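Local atomic coordinates of toxin PAU_02230 (Photorhabdus asymbiotica subsp. asymbiotica ATCC 43949, PDB entry 6HV6), a protein that is a bacterial toxin, modelled here as a mixed alpha/beta region in which an antiparallel sheet packs among helices and a long helix carries a small hairpin. Residues I66-Y71 against K168-W173; Y71-I76 against I161-T166; V184-N189 against V306-N311; Q188-K193 against M221-Y226. The protein carries 1 engineered substitution. All blocks are in the same frame, centred on the assembly; numbering follows the deposited sequence.

Interaction 1 of 4, residues I66-Y71 against K168-W173. With EDO (1,2-ethanediol), chain B.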
# COMPACT_ATOMS: atom_id res chain seq x y z
N ILE A 66 12.37 -1.50 -12.93
CA ILE A 66 12.58 -1.16 -11.53
C ILE A 66 12.43 -2.43 -10.70
O ILE A 66 11.43 -3.15 -10.85
CB ILE A 66 11.61 -0.07 -11.05
CG1 ILE A 66 11.88 1.23 -11.82
CG2 ILE A 66 11.75 0.14 -9.54
CD1 ILE A 66 10.78 2.25 -11.71
N THR A 67 13.41 -2.70 -9.85
CA THR A 67 13.40 -3.84 -8.95
C THR A 67 13.07 -3.38 -7.54
O THR A 67 13.78 -2.52 -6.98
CB THR A 67 14.74 -4.57 -8.99
OG1 THR A 67 14.95 -5.08 -10.30
CG2 THR A 67 14.74 -5.72 -8.00
N ILE A 68 12.00 -3.92 -6.97
CA ILE A 68 11.57 -3.62 -5.60
C ILE A 68 11.69 -4.91 -4.80
O ILE A 68 10.84 -5.81 -4.92
CB ILE A 68 10.13 -3.08 -5.55
CG1 ILE A 68 9.98 -1.82 -6.40
CG2 ILE A 68 9.75 -2.80 -4.10
CD1 ILE A 68 10.68 -0.63 -5.84
N SER A 69 12.73 -5.00 -3.97
CA SER A 69 12.92 -6.11 -3.04
C SER A 69 12.85 -7.46 -3.74
O SER A 69 12.18 -8.40 -3.30
CB SER A 69 11.91 -6.03 -1.89
OG SER A 69 12.18 -4.87 -1.10
N GLY A 70 13.57 -7.56 -4.85
CA GLY A 70 13.67 -8.79 -5.60
C GLY A 70 12.68 -8.95 -6.73
O GLY A 70 12.86 -9.84 -7.57
N TYR A 71 11.65 -8.10 -6.79
CA TYR A 71 10.63 -8.20 -7.83
C TYR A 71 10.88 -7.15 -8.90
O TYR A 71 11.02 -5.96 -8.60
CB TYR A 71 9.23 -8.02 -7.24
CG TYR A 71 8.83 -9.17 -6.35
CD1 TYR A 71 8.21 -10.30 -6.88
CD2 TYR A 71 9.10 -9.15 -4.99
CE1 TYR A 71 7.86 -11.36 -6.08
CE2 TYR A 71 8.74 -10.22 -4.18
CZ TYR A 71 8.12 -11.32 -4.73
OH TYR A 71 7.76 -12.38 -3.93
N LYS A 168 7.93 3.14 -9.10
CA LYS A 168 8.61 4.41 -9.30
C LYS A 168 8.40 5.35 -8.11
O LYS A 168 9.33 6.05 -7.69
CB LYS A 168 8.13 5.06 -10.59
CG LYS A 168 9.12 5.98 -11.24
CD LYS A 168 8.87 6.08 -12.75
CE LYS A 168 7.55 6.75 -13.05
NZ LYS A 168 7.58 8.18 -12.63
N ASP A 169 7.18 5.39 -7.58
CA ASP A 169 6.92 6.19 -6.39
C ASP A 169 7.76 5.71 -5.21
O ASP A 169 8.26 6.52 -4.41
CB ASP A 169 5.44 6.11 -6.01
CG ASP A 169 4.51 6.74 -7.04
OD1 ASP A 169 5.01 7.45 -7.95
OD2 ASP A 169 3.29 6.52 -6.94
N ALA A 170 7.89 4.39 -5.06
CA ALA A 170 8.69 3.84 -3.96
C ALA A 170 10.16 4.19 -4.13
O ALA A 170 10.84 4.53 -3.15
CB ALA A 170 8.48 2.33 -3.88
N GLN A 171 10.68 4.11 -5.36
CA GLN A 171 12.08 4.49 -5.57
C GLN A 171 12.30 5.97 -5.29
O GLN A 171 13.33 6.35 -4.71
CB GLN A 171 12.51 4.15 -7.00
CG GLN A 171 13.05 2.76 -7.14
CD GLN A 171 13.95 2.61 -8.34
OE1 GLN A 171 13.91 3.43 -9.26
NE2 GLN A 171 14.77 1.56 -8.34
N SER A 172 11.36 6.82 -5.69
CA SER A 172 11.46 8.24 -5.38
C SER A 172 11.43 8.47 -3.87
O SER A 172 12.14 9.34 -3.34
CB SER A 172 10.33 8.98 -6.08
OG SER A 172 10.16 10.26 -5.51
N TRP A 173 10.59 7.73 -3.15
CA TRP A 173 10.55 7.83 -1.70
C TRP A 173 11.90 7.46 -1.10
O TRP A 173 12.41 8.15 -0.21
CB TRP A 173 9.47 6.90 -1.16
CG TRP A 173 9.09 7.03 0.30
CD1 TRP A 173 8.14 7.86 0.83
CD2 TRP A 173 9.58 6.24 1.40
NE1 TRP A 173 8.03 7.65 2.19
CE2 TRP A 173 8.90 6.66 2.56
CE3 TRP A 173 10.54 5.22 1.51
CZ2 TRP A 173 9.15 6.09 3.83
CZ3 TRP A 173 10.78 4.65 2.76
CH2 TRP A 173 10.09 5.10 3.90
C1 EDO B . 2.80 4.59 -3.64
O1 EDO B . 2.27 5.06 -4.88
C2 EDO B . 1.64 4.26 -2.69
O2 EDO B . 1.10 5.47 -2.15
O HOH W 1 15.84 -1.00 -10.12
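One water ties Thr67 to Gln171. It accepts from the Thr67 backbone, at 3.0 Å from N to the water O, and weakly from Gln171 NE2. Thr67 belongs to the first strand of a beta hairpin, strands 65-68 and 71-74, that lies across the long helix 144-176. The axes of strand 66-68 and helix 168-173 come within 9.2 Å at an angle of 74°. No direct hydrogen bond joins the two segments, and carbon packing does most of the work. Ile66 carries it on two branches. Its CG2 methyl, set anti to the backbone N (chi1 of CG1 -64°), presses on the terminal amide of Gln171, 3.5 Å from CD, with NE2 equally near. The longer branch, through CG1, brings CD1 to 3.9 Å from CA of Lys168, against the helix backbone. Lys168 adds CB and CG to this methyl's surroundings before bends at chi3 and chi4 lead its amine away. The hairpin closes through a type I' turn from Ile68 to Tyr71: Tyr71 N donates to Ile68 O across the turn, and Ile68 N returns a bond to Tyr71 O at 2.8 Å. Leu185 of strand 182-185 also packs against both Ile68 and Ala170. Between these last two residues, the CD1 methyl of Ile68 stops 4.2 Å from CB of Ala170.

Interaction 2 of 4, residues Y71-I76 against I161-T166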
# COMPACT_ATOMS: atom_id res chain seq x y z
N TYR A 71 11.65 -8.10 -6.79
CA TYR A 71 10.63 -8.20 -7.83
C TYR A 71 10.88 -7.15 -8.90
O TYR A 71 11.02 -5.96 -8.60
CB TYR A 71 9.23 -8.02 -7.24
CG TYR A 71 8.83 -9.17 -6.35
CD1 TYR A 71 8.21 -10.30 -6.88
CD2 TYR A 71 9.10 -9.15 -4.99
CE1 TYR A 71 7.86 -11.36 -6.08
CE2 TYR A 71 8.74 -10.22 -4.18
CZ TYR A 71 8.12 -11.32 -4.73
OH TYR A 71 7.76 -12.38 -3.93
N LYS A 72 10.92 -7.59 -10.16
CA LYS A 72 11.17 -6.71 -11.29
C LYS A 72 9.85 -6.18 -11.83
O LYS A 72 8.91 -6.95 -12.05
CB LYS A 72 11.93 -7.46 -12.39
CG LYS A 72 13.23 -8.09 -11.92
CD LYS A 72 14.31 -8.09 -13.00
CE LYS A 72 13.93 -8.95 -14.20
NZ LYS A 72 14.92 -8.82 -15.30
N PHE A 73 9.78 -4.87 -12.04
CA PHE A 73 8.62 -4.25 -12.65
C PHE A 73 9.07 -3.58 -13.94
O PHE A 73 9.97 -2.72 -13.91
CB PHE A 73 7.96 -3.26 -11.70
CG PHE A 73 7.48 -3.90 -10.45
CD1 PHE A 73 8.34 -4.12 -9.39
CD2 PHE A 73 6.18 -4.36 -10.35
CE1 PHE A 73 7.91 -4.74 -8.24
CE2 PHE A 73 5.74 -4.99 -9.19
CZ PHE A 73 6.62 -5.17 -8.14
N LYS A 74 8.47 -3.98 -15.05
CA LYS A 74 8.87 -3.51 -16.37
C LYS A 74 8.05 -2.29 -16.78
O LYS A 74 6.84 -2.24 -16.56
CB LYS A 74 8.69 -4.62 -17.40
CG LYS A 74 9.90 -5.55 -17.52
CD LYS A 74 11.09 -4.82 -18.13
CE LYS A 74 12.31 -5.73 -18.25
NZ LYS A 74 13.46 -5.02 -18.88
N ARG A 75 8.74 -1.31 -17.36
CA ARG A 75 8.06 -0.16 -17.94
C ARG A 75 7.17 -0.60 -19.09
O ARG A 75 7.59 -1.34 -19.98
CB ARG A 75 9.09 0.85 -18.45
CG ARG A 75 8.57 2.27 -18.62
CD ARG A 75 9.49 3.11 -19.49
NE ARG A 75 9.11 2.99 -20.90
CZ ARG A 75 9.67 2.13 -21.75
NH1 ARG A 75 10.64 1.32 -21.36
NH2 ARG A 75 9.25 2.10 -23.01
N ILE A 76 5.92 -0.13 -19.08
CA ILE A 76 4.97 -0.42 -20.14
C ILE A 76 4.91 0.79 -21.06
O ILE A 76 4.81 1.93 -20.59
CB ILE A 76 3.57 -0.74 -19.57
CG1 ILE A 76 3.68 -1.82 -18.48
CG2 ILE A 76 2.65 -1.19 -20.69
CD1 ILE A 76 4.10 -3.19 -19.01
N ILE A 161 0.75 -1.31 -15.45
CA ILE A 161 1.05 0.11 -15.51
C ILE A 161 1.02 0.72 -14.11
O ILE A 161 1.95 1.42 -13.70
CB ILE A 161 0.07 0.81 -16.47
CG1 ILE A 161 0.41 0.42 -17.92
CG2 ILE A 161 0.05 2.32 -16.27
CD1 ILE A 161 -0.54 0.96 -18.93
N ASN A 162 -0.03 0.42 -13.36
CA ASN A 162 -0.15 0.94 -11.99
C ASN A 162 0.99 0.44 -11.11
O ASN A 162 1.51 1.20 -10.28
CB ASN A 162 -1.49 0.54 -11.39
CG ASN A 162 -2.65 1.25 -12.04
OD1 ASN A 162 -2.49 2.34 -12.60
ND2 ASN A 162 -3.84 0.65 -11.97
N ALA A 163 1.37 -0.83 -11.25
CA ALA A 163 2.45 -1.39 -10.43
C ALA A 163 3.77 -0.71 -10.74
O ALA A 163 4.56 -0.41 -9.83
CB ALA A 163 2.56 -2.90 -10.64
N PHE A 164 4.04 -0.46 -12.02
CA PHE A 164 5.29 0.22 -12.37
C PHE A 164 5.32 1.63 -11.80
O PHE A 164 6.37 2.10 -11.33
CB PHE A 164 5.49 0.24 -13.88
CG PHE A 164 6.81 0.81 -14.29
CD1 PHE A 164 7.96 0.04 -14.23
CD2 PHE A 164 6.92 2.12 -14.71
CE1 PHE A 164 9.19 0.55 -14.60
CE2 PHE A 164 8.14 2.65 -15.09
CZ PHE A 164 9.28 1.87 -15.03
N GLN A 165 4.18 2.32 -11.81
CA GLN A 165 4.13 3.65 -11.20
C GLN A 165 4.34 3.57 -9.69
O GLN A 165 5.06 4.40 -9.11
CB GLN A 165 2.81 4.34 -11.52
CG GLN A 165 2.72 5.75 -10.97
CD GLN A 165 3.70 6.69 -11.66
OE1 GLN A 165 3.83 6.68 -12.88
NE2 GLN A 165 4.41 7.50 -10.86
N THR A 166 3.71 2.60 -9.02
CA THR A 166 3.95 2.44 -7.58
C THR A 166 5.43 2.18 -7.30
O THR A 166 6.01 2.78 -6.38
CB THR A 166 3.09 1.32 -7.01
OG1 THR A 166 1.71 1.61 -7.26
CG2 THR A 166 3.33 1.19 -5.50
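Phe164 and Arg75 lie alongside one another and point the same way, the aromatic ring lying under the arginine's backbone and first carbons. Arg75 CA sits over the middle of the Phe164 ring, 3.6 Å from its centroid and 12° off the normal, a CH-pi contact. From there CB and CG of Arg75 follow the same ring outward; CB is 3.6 Å from CZ of Phe164. The guanidinium beyond them is poorly ordered; as modelled, its plane stands 85° from that of the ring, so the two do not stack. At the ring's edge, close to its plane, Phe73 O comes 3.4 Å from CD1 of Phe164. Lys74 O reaches the same carbon obliquely, and the ring thus meets three successive residues as the strand runs out. Having CG anti to the backbone N (chi1 -175°) swings the Phe164 ring out from the helix to this position. Phe73 points its own side chain back toward the helix, with ring atom CD2 3.9 Å from CB of Ala163. About a turn before Phe164, Ile161 and Ile76 cross at about a right angle, CG1 of Ile161 meeting CB of Ile76 at 3.7 Å. No hydrogen bond crosses between the segments; apolar and ring contacts join strand 71-74 and the residues after it to helix 144-176. Helix 188-191 joins in, placing Leu190 against Phe73 and Ala163, while helix 130-138 brings Leu130 against both Ile76 and Ile161.

Interaction 3 of 4, residues V184-N189 against V306-N311. With EDO (1,2-ethanediol), chain G.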
# COMPACT_ATOMS: atom_id res chain seq x y z
N VAL A 184 14.40 -0.03 3.07
CA VAL A 184 13.83 -1.28 2.60
C VAL A 184 12.44 -0.96 2.06
O VAL A 184 11.57 -0.51 2.81
CB VAL A 184 13.77 -2.35 3.70
CG1 VAL A 184 13.11 -3.61 3.19
CG2 VAL A 184 15.18 -2.68 4.18
N LEU A 185 12.24 -1.15 0.76
CA LEU A 185 10.97 -0.83 0.12
C LEU A 185 10.01 -2.02 0.19
O LEU A 185 10.36 -3.13 -0.22
CB LEU A 185 11.20 -0.42 -1.33
CG LEU A 185 12.01 0.86 -1.49
CD1 LEU A 185 12.11 1.23 -2.95
CD2 LEU A 185 11.37 2.00 -0.69
N THR A 186 8.80 -1.78 0.69
CA THR A 186 7.72 -2.78 0.69
C THR A 186 6.39 -2.06 0.52
O THR A 186 5.59 -1.96 1.45
CB THR A 186 7.72 -3.61 1.98
OG1 THR A 186 7.58 -2.73 3.11
CG2 THR A 186 8.98 -4.43 2.14
N PRO A 187 6.14 -1.51 -0.67
CA PRO A 187 4.92 -0.70 -0.87
C PRO A 187 3.69 -1.59 -0.85
O PRO A 187 3.57 -2.51 -1.66
CB PRO A 187 5.14 -0.08 -2.27
CG PRO A 187 6.57 -0.32 -2.61
CD PRO A 187 6.99 -1.55 -1.87
N GLN A 188 2.76 -1.31 0.08
CA GLN A 188 1.67 -2.28 0.25
C GLN A 188 0.74 -2.31 -0.96
O GLN A 188 0.12 -3.35 -1.23
CB GLN A 188 0.86 -2.01 1.52
CG GLN A 188 0.11 -0.69 1.52
CD GLN A 188 -0.92 -0.56 2.64
OE1 GLN A 188 -1.28 -1.55 3.29
NE2 GLN A 188 -1.42 0.65 2.86
N ASN A 189 0.66 -1.21 -1.72
CA ASN A 189 -0.18 -1.24 -2.92
C ASN A 189 0.34 -2.24 -3.95
O ASN A 189 -0.44 -2.74 -4.77
CB ASN A 189 -0.28 0.16 -3.52
CG ASN A 189 -1.20 1.03 -2.72
OD1 ASN A 189 -1.99 0.52 -1.92
ND2 ASN A 189 -1.13 2.34 -2.93
N VAL A 306 13.91 4.41 13.10
CA VAL A 306 13.27 3.83 11.91
C VAL A 306 11.90 4.45 11.72
O VAL A 306 11.10 4.54 12.66
CB VAL A 306 13.14 2.30 12.02
CG1 VAL A 306 12.62 1.70 10.67
CG2 VAL A 306 14.45 1.65 12.43
N PHE A 307 11.60 4.85 10.49
CA PHE A 307 10.26 5.28 10.08
C PHE A 307 9.72 4.23 9.12
O PHE A 307 10.31 4.01 8.05
CB PHE A 307 10.31 6.66 9.41
CG PHE A 307 8.99 7.09 8.79
CD1 PHE A 307 7.78 6.81 9.41
CD2 PHE A 307 8.98 7.79 7.59
CE1 PHE A 307 6.57 7.21 8.84
CE2 PHE A 307 7.78 8.20 7.02
CZ PHE A 307 6.58 7.90 7.64
N TYR A 308 8.63 3.56 9.50
CA TYR A 308 7.96 2.58 8.64
C TYR A 308 6.65 3.19 8.15
O TYR A 308 5.73 3.43 8.94
CB TYR A 308 7.68 1.28 9.39
CG TYR A 308 6.82 0.27 8.62
CD1 TYR A 308 6.99 0.07 7.26
CD2 TYR A 308 5.85 -0.48 9.27
CE1 TYR A 308 6.23 -0.86 6.56
CE2 TYR A 308 5.08 -1.40 8.57
CZ TYR A 308 5.27 -1.58 7.23
OH TYR A 308 4.51 -2.49 6.55
N ASP A 309 6.58 3.47 6.84
CA ASP A 309 5.32 3.82 6.20
C ASP A 309 4.86 2.63 5.38
O ASP A 309 5.47 2.33 4.34
CB ASP A 309 5.47 5.05 5.31
CG ASP A 309 4.14 5.51 4.68
OD1 ASP A 309 3.14 4.78 4.75
OD2 ASP A 309 4.11 6.62 4.13
N PRO A 310 3.80 1.93 5.80
CA PRO A 310 3.30 0.78 5.03
C PRO A 310 3.07 1.05 3.56
O PRO A 310 3.13 0.10 2.76
CB PRO A 310 1.98 0.46 5.74
CG PRO A 310 2.27 0.79 7.18
CD PRO A 310 3.09 2.08 7.09
N ASN A 311 2.81 2.31 3.16
CA ASN A 311 2.64 2.60 1.74
C ASN A 311 3.94 2.49 0.96
O ASN A 311 3.89 2.33 -0.27
CB ASN A 311 2.05 4.01 1.55
CG ASN A 311 0.56 4.05 1.75
OD1 ASN A 311 -0.12 3.04 1.59
ND2 ASN A 311 0.03 5.22 2.10
C1 EDO G . -3.59 6.67 2.91
O1 EDO G . -2.96 5.55 2.28
C2 EDO G . -2.85 7.94 2.53
O2 EDO G . -2.93 8.13 1.11
O HOH W 2 4.36 -2.20 3.91
O HOH W 3 1.83 1.45 -1.49
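The start of helix 188-191, with Pro187 at its N-cap position, docks here on the turn that follows strand 304-309. Gln188 N donates to Pro310 O at 3.1 Å, in the carbonyl plane but bent, with 138° at the hydrogen. The side chain repeats the link: Gln188 NE2 gives a straighter bond of 3.0 Å to Asn311 OD1. The acceptor lies near the plane of the Gln188 amide, although the two amide planes are 47° apart. Beside them, Pro187 CA makes a CA-H...O contact with Asn311 O. An Asx turn shapes this corner: Asp309 OD1 accepts from Asn311 N at 3.0 Å, from above the carboxylate plane. Water 2 donates to Thr186 O and Pro310 O and also bonds Tyr308 OH, at 2.7 Å; water 3 connects Asn189 N with Asn311 O. Ser197 OG also bonds Gln188 NE2, and Glu198 N supplies a bond to OE1. Asn311 ND2 bonds Tyr334 OH as well as the 1,2-ethanediol. With protein partners at both ends of each amide, the flips of Gln188 and Asn311 are probably settled, and the Pro310 carbonyl is gripped twice within a largely buried joint.

Interaction 4 of 4, residues Q188-K193 against M221-Y226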
# COMPACT_ATOMS: atom_id res chain seq x y z
N GLN A 188 2.76 -1.31 0.08
CA GLN A 188 1.67 -2.28 0.25
C GLN A 188 0.74 -2.31 -0.96
O GLN A 188 0.12 -3.35 -1.23
CB GLN A 188 0.86 -2.01 1.52
CG GLN A 188 0.11 -0.69 1.52
CD GLN A 188 -0.92 -0.56 2.64
OE1 GLN A 188 -1.28 -1.55 3.29
NE2 GLN A 188 -1.42 0.65 2.86
N ASN A 189 0.66 -1.21 -1.72
CA ASN A 189 -0.18 -1.24 -2.92
C ASN A 189 0.34 -2.24 -3.95
O ASN A 189 -0.44 -2.74 -4.77
CB ASN A 189 -0.28 0.16 -3.52
CG ASN A 189 -1.20 1.03 -2.72
OD1 ASN A 189 -1.99 0.52 -1.92
ND2 ASN A 189 -1.13 2.34 -2.93
N LEU A 190 1.63 -2.54 -3.91
CA LEU A 190 2.14 -3.58 -4.79
C LEU A 190 1.66 -4.96 -4.35
O LEU A 190 1.12 -5.72 -5.16
CB LEU A 190 3.67 -3.54 -4.81
CG LEU A 190 4.29 -2.44 -5.68
CD1 LEU A 190 5.80 -2.58 -5.67
CD2 LEU A 190 3.75 -2.55 -7.09
N TYR A 191 1.84 -5.30 -3.08
CA TYR A 191 1.59 -6.68 -2.69
C TYR A 191 0.17 -6.92 -2.20
O TYR A 191 -0.21 -8.09 -2.05
CB TYR A 191 2.60 -7.15 -1.64
CG TYR A 191 2.63 -6.41 -0.33
CD1 TYR A 191 3.66 -5.54 -0.02
CD2 TYR A 191 1.63 -6.61 0.63
CE1 TYR A 191 3.70 -4.88 1.17
CE2 TYR A 191 1.67 -5.94 1.83
CZ TYR A 191 2.71 -5.08 2.09
OH TYR A 191 2.75 -4.40 3.28
N LEU A 192 -0.63 -5.88 -1.96
CA LEU A 192 -2.02 -6.08 -1.57
C LEU A 192 -2.96 -6.24 -2.75
O LEU A 192 -4.14 -6.50 -2.54
CB LEU A 192 -2.51 -4.94 -0.68
CG LEU A 192 -2.07 -5.04 0.78
CD1 LEU A 192 -2.72 -3.94 1.62
CD2 LEU A 192 -2.35 -6.42 1.37
N LYS A 193 -2.48 -6.08 -3.98
CA LYS A 193 -3.27 -6.36 -5.18
C LYS A 193 -4.61 -5.63 -5.14
O LYS A 193 -5.67 -6.21 -5.39
CB LYS A 193 -3.50 -7.86 -5.34
CG LYS A 193 -2.24 -8.70 -5.45
CD LYS A 193 -2.61 -10.17 -5.58
CE LYS A 193 -1.37 -11.02 -5.59
NZ LYS A 193 -0.43 -10.50 -4.57
N MET A 221 8.54 -11.24 3.75
CA MET A 221 7.26 -11.94 3.77
C MET A 221 6.14 -11.05 3.26
O MET A 221 5.28 -11.51 2.49
CB MET A 221 6.96 -12.42 5.19
CG MET A 221 7.91 -13.48 5.66
SD MET A 221 7.66 -13.80 7.40
CE MET A 221 5.92 -14.25 7.40
N LEU A 222 6.11 -9.78 3.67
CA LEU A 222 5.08 -8.87 3.19
C LEU A 222 5.15 -8.72 1.67
O LEU A 222 4.15 -8.87 0.96
CB LEU A 222 5.21 -7.50 3.86
CG LEU A 222 4.77 -7.43 5.32
CD1 LEU A 222 5.21 -6.13 5.98
CD2 LEU A 222 3.26 -7.61 5.41
N MET A 223 6.34 -8.40 1.16
CA MET A 223 6.50 -8.24 -0.28
C MET A 223 6.20 -9.55 -1.02
O MET A 223 5.67 -9.53 -2.13
CB MET A 223 7.92 -7.74 -0.57
CG MET A 223 8.09 -7.11 -1.92
SD MET A 223 7.04 -5.67 -2.22
CE MET A 223 7.24 -5.62 -4.00
N GLY A 224 6.50 -10.70 -0.41
CA GLY A 224 6.20 -11.97 -1.06
C GLY A 224 4.72 -12.21 -1.31
O GLY A 224 4.37 -13.01 -2.18
N ILE A 225 3.84 -11.51 -0.58
CA ILE A 225 2.41 -11.60 -0.88
C ILE A 225 2.12 -11.19 -2.32
O ILE A 225 1.13 -11.65 -2.92
CB ILE A 225 1.61 -10.76 0.13
CG1 ILE A 225 1.85 -11.28 1.55
CG2 ILE A 225 0.12 -10.79 -0.18
CD1 ILE A 225 1.14 -10.47 2.64
N TYR A 226 2.99 -10.35 -2.91
CA TYR A 226 2.87 -10.02 -4.33
C TYR A 226 2.79 -11.28 -5.19
O TYR A 226 2.11 -11.29 -6.22
CB TYR A 226 4.05 -9.15 -4.78
CG TYR A 226 3.98 -8.75 -6.24
CD1 TYR A 226 3.04 -7.82 -6.69
CD2 TYR A 226 4.85 -9.30 -7.17
CE1 TYR A 226 2.96 -7.46 -8.02
CE2 TYR A 226 4.78 -8.94 -8.52
CZ TYR A 226 3.83 -8.02 -8.93
OH TYR A 226 3.76 -7.66 -10.26
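Tyr191 pushes its ring between its own helix, 188-191, and the end of helix 215-224. Its CB already touches the other segment, 3.5 Å from Tyr226 N, with CB of Ile225 and of Tyr226 farther round. CG lies between the backbone N and the carbonyl carbon (chi1 61°), which lays the ring against the backbone at Leu222. That ring carbon is 3.2 Å from Leu222 O, and the carbonyl oxygen stands over one face toward the rim. The opposite face is backed by Gln188 CA, so the ring is sandwiched by backbone from both helices. On the CD1 side, Met223 SD approaches at 4.0 Å from CD1 of Tyr191, a Met-aromatic contact at the ring edge; on the other side, CD2 is near Ile225 CB. Farther out, CZ rests 3.9 Å from CB of Leu222, which makes a CH-pi contact over the ring face, and OH lies against the Leu222 methyls while making a weak hydrogen bond with Glu202. Tyr226 presents a ring edge to Leu190 O, 3.2 Å from CD1 of Tyr226. The Met223 CE methyl meets Leu190 CD1. Lys193 NZ is modelled beside the carbonyls of Ile225 and Tyr226, but that side chain is poorly ordered and its details are doubtful. Around this buried joint, helix 235-244 sets Leu236 against Leu222 and Ile225, helix 199-211 supplies Met206 to Leu222, and strand 71-74 brings Phe73 to Leu190 and Tyr71 to Met223.

Overall arrangement
Interactions 1 and 2 place the two strands of one hairpin on successive parts of helix 144-176, share Tyr71, and are only partly buried; interaction 2 is nested within the loop that interaction 1 closes. Interactions 3 and 4 lie deeper, their centres about 8 Å from the centre of the chain, and both use helix 188-191, one at its start and the other along its body. The chemistry follows place: the hairpin contacts rely mostly on side-chain carbon and ring packing, with no direct hydrogen bond, interaction 3 is largely amides, carbonyls and waters, and interaction 4 wedges an aromatic ring. Ser69 OG to Leu185 O joins interaction 1 to interaction 3, while Tyr71 and Phe73 meet Tyr226 of interaction 4.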